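Local coordinates for protein phospho-2-dehydro-3-deoxyheptonate aldolase (PDB 3TQK) that probably catalyses the condensation of phosphoenolpyruvate with D-erythrose 4-phosphate to give DAHP, the first step of the chorismate pathway, at residues A[113-116]-A[117-120]; A[238-241]-A[242-245]; A[280-283]-A[284-288]. One frame throughout, in Å; residues are numbered along the deposited sequence.

Contacts 1 and 2 illustrate one general event, the start of a barrel helix, and contact 3 the body of such a helix. Contact 1 opens helix 116-132 on one side of the chain's centre. Contacts 2 and 3 lie together on the opposite side, on helices 241-253 and 276-289. The first two are partly buried, each with a polar residue at the N-cap position: an asparagine in contact 1, whose neighbours Ile-116 and Asn-117 pack on the second subunit, and a serine paired with histidine in contact 2. A water joins the cap in contact 1 and a lysine-aspartate pair in contact 2. Contact 3 is the more buried, mostly apolar, and touches contact 2 through Gln-286.

Contact 1 (A[113-116]-A[117-120]); sequences SYNI and NKGL
Ile-116 meets Leu-120 one turn on, and Asn-115 meets Lys-118; Ile-116 and Asn-115 have the most surface buried at this helix start. Ile-116 works through its backbone and its branch: its O receives Leu-120 N at 2.9 Å, while its CG2 lies 4.0 Å from Leu-120 CD1, the two side chains running side by side and pointing the same way. Asn-115 is the N-cap. With CG turned away from its own backbone N (chi1 -159°), its amide swings over the first turn, and OD1 takes a weak capping bond from Lys-118 N at 3.4 Å. The same residue's backbone O accepts from Gly-119 N at 3.0 Å. Lys-118 runs across the Asn-115 side chain at about a right angle, its CB 3.5 Å from Asn-115 CG; its extended chain carries NZ on to a salt bridge with Asp-109. A water completes the polar network at the cap. It donates to Asn-115 OD1 at 2.8 Å and accepts from both the backbone N and ND2 of Asn-117, whose amide is also fixed by Ile-14 N and Val-12 O. Ile-116 and Asn-117 in addition pack on Ile-217 of the second subunit. The chemistry implies a cap shared between protein and solvent: Asn-115 OD1 serves Lys-118 N directly but weakly, while the water lies between that oxygen and Asn-117 N, so two N-H groups of the first turn are provided for.

Contact 2 (A[238-241]-A[242-245]); sequences NFSK and EHVD
The imidazole of His-243 lies flat beneath the backbone of Asn-238, whose CA sits over one ring face, 3.7 Å from the centroid and 18° off the ring normal, in a CH-pi contact. Asn-238 CB extends this cover toward the CD2 side, at 3.6 Å from His-243 CD2. Glu-242 OE2 approaches the opposite face, near the ring's margin rather than its centre. At the ring edge, near its plane, Ser-240 OG hydrogen-bonds to His-243 ND1 at 2.8 Å; a chi1 of 77° sets the hydroxyl between the serine's backbone N and carbonyl carbon, facing the imidazole. Face and edge together fix the rotation of the ring. Further along, Lys-241 bends at chi2 and passes obliquely over Asp-245. Their charged atoms, Lys-241 NZ and Asp-245 OD1, stay 4.1 Å apart, beyond a salt bridge, and a water joins them by accepting from the ammonium and donating to the carboxylate. Beneath these side chains, Val-244 N bonds to Ser-240 O at 3.0 Å and Asp-245 N to Lys-241 O at 2.9 Å, the opening bonds of the helix. Ser-240 occupies the N-cap position, its hydroxyl paired with the ring of His-243, where the loop after strand 226-230 enters helix 241-253, a beta-to-alpha connection of the TIM barrel.

Contact 3 (A[280-283]-A[284-288]); sequences LADI and CEQIK
Asp-282 and Gln-286, one helical turn apart, are joined by the side-chain hydrogen bond of this contact: Gln-286 NE2 donates to Asp-282 OD1 at 2.9 Å, with an N-H...O angle of 143°. The amide meets the oxygen nearly end-on to its C-O bond, yet the carboxylate and amide planes stand 90° apart and the acceptor lies somewhat out of the amide plane. Gln-286 reaches back along the helix because its CG is opposite the carbonyl carbon (chi1 -77°) and the chain then continues straight through chi2. Its NE2 has a second acceptor in Phe-239 O, so this one group is gripped from two directions. Behind these side chains run the backbone bonds of the helix, among them Cys-284 N to Leu-280 O and Ile-287 N to Ile-283 O, each 2.8 Å. Outward from the polar pair the contact turns apolar. Ile-283 CG2 packs against Ile-287 CD1 at 3.7 Å, and Cys-284 SG rests 4.0 Å from Leu-280 CG. These side chains face the barrel and the next helix: Ile-283 lies on Ile-293 and Val-296 of strand 293-299, while Leu-280 leans on Met-333 and Leu-337, and Cys-284 on Ala-340, of helix 327-344. Gln-286 meets Lys-241 and Val-244 of helix 241-253, so helix 276-289 touches both of these helices in the outer helical layer.

Contact 1 (A[113-116]-A[117-120])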
loop_
_atom_site.group_PDB
_atom_site.type_symbol
_atom_site.label_atom_id
_atom_site.label_comp_id
_atom_site.label_asym_id
_atom_site.label_seq_id
_atom_site.Cartn_x
_atom_site.Cartn_y
_atom_site.Cartn_z
ATOM N N SER A 113 21.055 -9.220 9.997
ATOM C CA SER A 113 21.374 -10.441 9.259
ATOM C C SER A 113 20.231 -10.799 8.291
ATOM O O SER A 113 20.439 -11.525 7.310
ATOM C CB SER A 113 21.649 -11.588 10.234
ATOM O OG SER A 113 20.576 -11.757 11.151
ATOM N N TYR A 114 19.034 -10.285 8.578
ATOM C CA TYR A 114 17.873 -10.371 7.688
ATOM C C TYR A 114 17.462 -11.805 7.350
ATOM O O TYR A 114 17.145 -12.126 6.205
ATOM C CB TYR A 114 18.102 -9.549 6.410
ATOM C CG TYR A 114 18.336 -8.081 6.687
ATOM C CD1 TYR A 114 17.286 -7.263 7.103
ATOM C CD2 TYR A 114 19.600 -7.506 6.545
ATOM C CE1 TYR A 114 17.483 -5.912 7.358
ATOM C CE2 TYR A 114 19.805 -6.156 6.803
ATOM C CZ TYR A 114 18.737 -5.370 7.208
ATOM O OH TYR A 114 18.911 -4.036 7.474
ATOM N N ASN A 115 17.423 -12.656 8.371
ATOM C CA ASN A 115 17.144 -14.071 8.181
ATOM C C ASN A 115 15.644 -14.262 8.144
ATOM O O ASN A 115 15.026 -14.707 9.118
ATOM C CB ASN A 115 17.775 -14.888 9.305
ATOM C CG ASN A 115 17.980 -16.353 8.932
ATOM O OD1 ASN A 115 17.298 -16.893 8.055
ATOM N ND2 ASN A 115 18.936 -16.999 9.603
ATOM N N ILE A 116 15.067 -13.915 6.998
ATOM C CA ILE A 116 13.630 -13.899 6.863
ATOM C C ILE A 116 13.066 -15.302 6.979
ATOM O O ILE A 116 12.019 -15.484 7.566
ATOM C CB ILE A 116 13.162 -13.196 5.563
ATOM C CG1 ILE A 116 13.641 -11.738 5.557
ATOM C CG2 ILE A 116 11.635 -13.237 5.446
ATOM C CD1 ILE A 116 13.492 -11.017 4.226
ATOM N N ASN A 117 13.764 -16.307 6.455
ATOM C CA ASN A 117 13.266 -17.691 6.578
ATOM C C ASN A 117 13.124 -18.081 8.050
ATOM O O ASN A 117 12.107 -18.633 8.454
ATOM C CB ASN A 117 14.171 -18.662 5.831
ATOM C CG ASN A 117 14.057 -18.523 4.334
ATOM O OD1 ASN A 117 13.038 -18.873 3.753
ATOM N ND2 ASN A 117 15.114 -18.020 3.694
ATOM N N LYS A 118 14.143 -17.752 8.847
ATOM C CA LYS A 118 14.111 -18.008 10.286
ATOM C C LYS A 118 12.946 -17.264 10.942
ATOM O O LYS A 118 12.199 -17.825 11.744
ATOM C CB LYS A 118 15.431 -17.595 10.934
ATOM C CG LYS A 118 15.546 -17.970 12.401
ATOM C CD LYS A 118 16.976 -17.797 12.891
ATOM C CE LYS A 118 17.028 -17.672 14.392
ATOM N NZ LYS A 118 18.422 -17.580 14.895
ATOM N N GLY A 119 12.793 -15.998 10.569
ATOM C CA GLY A 119 11.707 -15.170 11.048
ATOM C C GLY A 119 10.366 -15.813 10.812
ATOM O O GLY A 119 9.554 -15.922 11.736
ATOM N N LEU A 120 10.130 -16.237 9.576
ATOM C CA LEU A 120 8.845 -16.808 9.215
ATOM C C LEU A 120 8.619 -18.087 9.987
ATOM O O LEU A 120 7.520 -18.336 10.450
ATOM C CB LEU A 120 8.738 -17.074 7.706
ATOM C CG LEU A 120 8.496 -15.837 6.852
ATOM C CD1 LEU A 120 8.815 -16.101 5.363
ATOM C CD2 LEU A 120 7.065 -15.368 7.046
HETATM O O HOH W 1 16.555 -16.517 5.343
#

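Contact 2 (A[238-241]-A[242-245])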
loop_
_atom_site.group_PDB
_atom_site.type_symbol
_atom_site.label_atom_id
_atom_site.label_comp_id
_atom_site.label_asym_id
_atom_site.label_seq_id
_atom_site.Cartn_x
_atom_site.Cartn_y
_atom_site.Cartn_z
ATOM N N ASN A 238 -9.467 10.193 17.676
ATOM C CA ASN A 238 -10.832 9.958 17.207
ATOM C C ASN A 238 -11.557 8.850 17.978
ATOM O O ASN A 238 -12.269 8.041 17.391
ATOM C CB ASN A 238 -10.853 9.688 15.685
ATOM C CG ASN A 238 -9.954 8.520 15.257
ATOM O OD1 ASN A 238 -9.525 7.697 16.074
ATOM N ND2 ASN A 238 -9.678 8.445 13.956
ATOM N N PHE A 239 -11.376 8.840 19.297
ATOM C CA PHE A 239 -11.999 7.846 20.172
ATOM C C PHE A 239 -13.326 8.322 20.755
ATOM O O PHE A 239 -14.092 7.504 21.256
ATOM C CB PHE A 239 -11.045 7.440 21.310
ATOM C CG PHE A 239 -10.668 8.569 22.237
ATOM C CD1 PHE A 239 -9.450 9.216 22.102
ATOM C CD2 PHE A 239 -11.528 8.976 23.244
ATOM C CE1 PHE A 239 -9.097 10.256 22.950
ATOM C CE2 PHE A 239 -11.189 10.019 24.092
ATOM C CZ PHE A 239 -9.968 10.660 23.943
ATOM N N SER A 240 -13.599 9.629 20.693
ATOM C CA SER A 240 -14.799 10.204 21.309
ATOM C C SER A 240 -16.102 9.763 20.656
ATOM O O SER A 240 -16.121 9.299 19.524
ATOM C CB SER A 240 -14.748 11.738 21.285
ATOM O OG SER A 240 -15.055 12.243 19.993
ATOM N N LYS A 241 -17.193 9.948 21.392
ATOM C CA LYS A 241 -18.553 9.668 20.919
ATOM C C LYS A 241 -18.842 10.343 19.576
ATOM O O LYS A 241 -19.345 9.696 18.658
ATOM C CB LYS A 241 -19.564 10.121 21.985
ATOM C CG LYS A 241 -21.045 9.926 21.641
ATOM C CD LYS A 241 -21.461 8.469 21.586
ATOM C CE LYS A 241 -22.982 8.332 21.738
ATOM N NZ LYS A 241 -23.454 6.912 21.718
ATOM N N GLU A 242 -18.522 11.634 19.479
ATOM C CA GLU A 242 -18.646 12.416 18.240
ATOM C C GLU A 242 -18.071 11.643 17.043
ATOM O O GLU A 242 -18.734 11.477 16.016
ATOM C CB GLU A 242 -17.919 13.770 18.421
ATOM C CG GLU A 242 -17.932 14.735 17.212
ATOM C CD GLU A 242 -16.614 15.553 17.040
ATOM O OE1 GLU A 242 -16.305 16.408 17.917
ATOM O OE2 GLU A 242 -15.907 15.343 16.007
ATOM N N HIS A 243 -16.845 11.150 17.203
ATOM C CA HIS A 243 -16.117 10.453 16.144
ATOM C C HIS A 243 -16.708 9.068 15.840
ATOM O O HIS A 243 -16.709 8.607 14.685
ATOM C CB HIS A 243 -14.634 10.317 16.533
ATOM C CG HIS A 243 -13.877 11.608 16.492
ATOM N ND1 HIS A 243 -13.630 12.367 17.619
ATOM C CD2 HIS A 243 -13.334 12.288 15.453
ATOM C CE1 HIS A 243 -12.967 13.456 17.273
ATOM N NE2 HIS A 243 -12.773 13.431 15.963
ATOM N N VAL A 244 -17.201 8.397 16.873
ATOM C CA VAL A 244 -17.791 7.078 16.691
ATOM C C VAL A 244 -19.110 7.170 15.923
ATOM O O VAL A 244 -19.331 6.389 15.002
ATOM C CB VAL A 244 -17.984 6.350 18.038
ATOM C CG1 VAL A 244 -18.703 5.028 17.828
ATOM C CG2 VAL A 244 -16.626 6.135 18.713
ATOM N N ASP A 245 -19.967 8.125 16.290
ATOM C CA ASP A 245 -21.221 8.395 15.558
ATOM C C ASP A 245 -20.953 8.683 14.081
ATOM O O ASP A 245 -21.680 8.196 13.219
ATOM C CB ASP A 245 -21.997 9.601 16.145
ATOM C CG ASP A 245 -22.647 9.312 17.495
ATOM O OD1 ASP A 245 -22.805 8.139 17.873
ATOM O OD2 ASP A 245 -23.016 10.284 18.184
HETATM O O HOH W 2 -22.027 5.959 19.232
#

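Contact 3 (A[280-283]-A[284-288])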
loop_
_atom_site.group_PDB
_atom_site.type_symbol
_atom_site.label_atom_id
_atom_site.label_comp_id
_atom_site.label_asym_id
_atom_site.label_seq_id
_atom_site.Cartn_x
_atom_site.Cartn_y
_atom_site.Cartn_z
ATOM N N LEU A 280 -9.347 4.565 27.340
ATOM C CA LEU A 280 -10.242 3.442 27.665
ATOM C C LEU A 280 -11.407 3.852 28.572
ATOM O O LEU A 280 -12.525 3.365 28.403
ATOM C CB LEU A 280 -9.466 2.291 28.313
ATOM C CG LEU A 280 -10.264 0.999 28.507
ATOM C CD1 LEU A 280 -10.752 0.439 27.176
ATOM C CD2 LEU A 280 -9.431 -0.019 29.230
ATOM N N ALA A 281 -11.151 4.756 29.515
ATOM C CA ALA A 281 -12.204 5.257 30.407
ATOM C C ALA A 281 -13.331 5.923 29.630
ATOM O O ALA A 281 -14.501 5.749 29.961
ATOM C CB ALA A 281 -11.626 6.236 31.438
ATOM N N ASP A 282 -12.977 6.693 28.605
ATOM C CA ASP A 282 -13.963 7.334 27.730
ATOM C C ASP A 282 -14.730 6.272 26.932
ATOM O O ASP A 282 -15.947 6.357 26.764
ATOM C CB ASP A 282 -13.255 8.312 26.783
ATOM C CG ASP A 282 -14.217 9.234 26.045
ATOM O OD1 ASP A 282 -14.947 8.758 25.154
ATOM O OD2 ASP A 282 -14.212 10.448 26.326
ATOM N N ILE A 283 -14.006 5.269 26.448
ATOM C CA ILE A 283 -14.614 4.191 25.659
ATOM C C ILE A 283 -15.577 3.334 26.501
ATOM O O ILE A 283 -16.636 2.932 26.028
ATOM C CB ILE A 283 -13.529 3.303 25.005
ATOM C CG1 ILE A 283 -12.749 4.108 23.956
ATOM C CG2 ILE A 283 -14.147 2.071 24.363
ATOM C CD1 ILE A 283 -11.548 3.402 23.407
ATOM N N CYS A 284 -15.210 3.058 27.748
ATOM C CA CYS A 284 -16.071 2.279 28.642
ATOM C C CYS A 284 -17.377 3.003 28.933
ATOM O O CYS A 284 -18.446 2.386 28.916
ATOM C CB CYS A 284 -15.345 1.938 29.937
ATOM S SG CYS A 284 -14.037 0.750 29.659
ATOM N N GLU A 285 -17.298 4.311 29.171
ATOM C CA GLU A 285 -18.506 5.110 29.379
ATOM C C GLU A 285 -19.414 4.989 28.160
ATOM O O GLU A 285 -20.635 4.867 28.306
ATOM C CB GLU A 285 -18.167 6.583 29.677
ATOM C CG GLU A 285 -19.379 7.530 29.789
ATOM C CD GLU A 285 -20.206 7.372 31.079
ATOM O OE1 GLU A 285 -19.850 6.556 31.965
ATOM O OE2 GLU A 285 -21.222 8.096 31.207
ATOM N N GLN A 286 -18.821 5.012 26.966
ATOM C CA GLN A 286 -19.592 4.881 25.732
ATOM C C GLN A 286 -20.210 3.496 25.614
ATOM O O GLN A 286 -21.384 3.367 25.275
ATOM C CB GLN A 286 -18.730 5.151 24.502
ATOM C CG GLN A 286 -18.437 6.609 24.237
ATOM C CD GLN A 286 -17.614 6.784 22.978
ATOM O OE1 GLN A 286 -18.094 6.531 21.876
ATOM N NE2 GLN A 286 -16.361 7.195 23.136
ATOM N N ILE A 287 -19.409 2.469 25.890
ATOM C CA ILE A 287 -19.855 1.074 25.825
ATOM C C ILE A 287 -21.090 0.812 26.687
ATOM O O ILE A 287 -21.947 -0.003 26.334
ATOM C CB ILE A 287 -18.715 0.122 26.234
ATOM C CG1 ILE A 287 -17.693 0.028 25.089
ATOM C CG2 ILE A 287 -19.258 -1.262 26.577
ATOM C CD1 ILE A 287 -16.383 -0.615 25.465
ATOM N N LYS A 288 -21.188 1.528 27.805
ATOM C CA LYS A 288 -22.322 1.389 28.710
ATOM C C LYS A 288 -23.666 1.811 28.104
ATOM O O LYS A 288 -24.705 1.269 28.481
ATOM C CB LYS A 288 -22.050 2.178 29.993
ATOM C CG LYS A 288 -21.198 1.405 30.974
ATOM C CD LYS A 288 -20.072 2.209 31.614
ATOM C CE LYS A 288 -20.457 2.908 32.876
ATOM N NZ LYS A 288 -19.258 3.026 33.745
#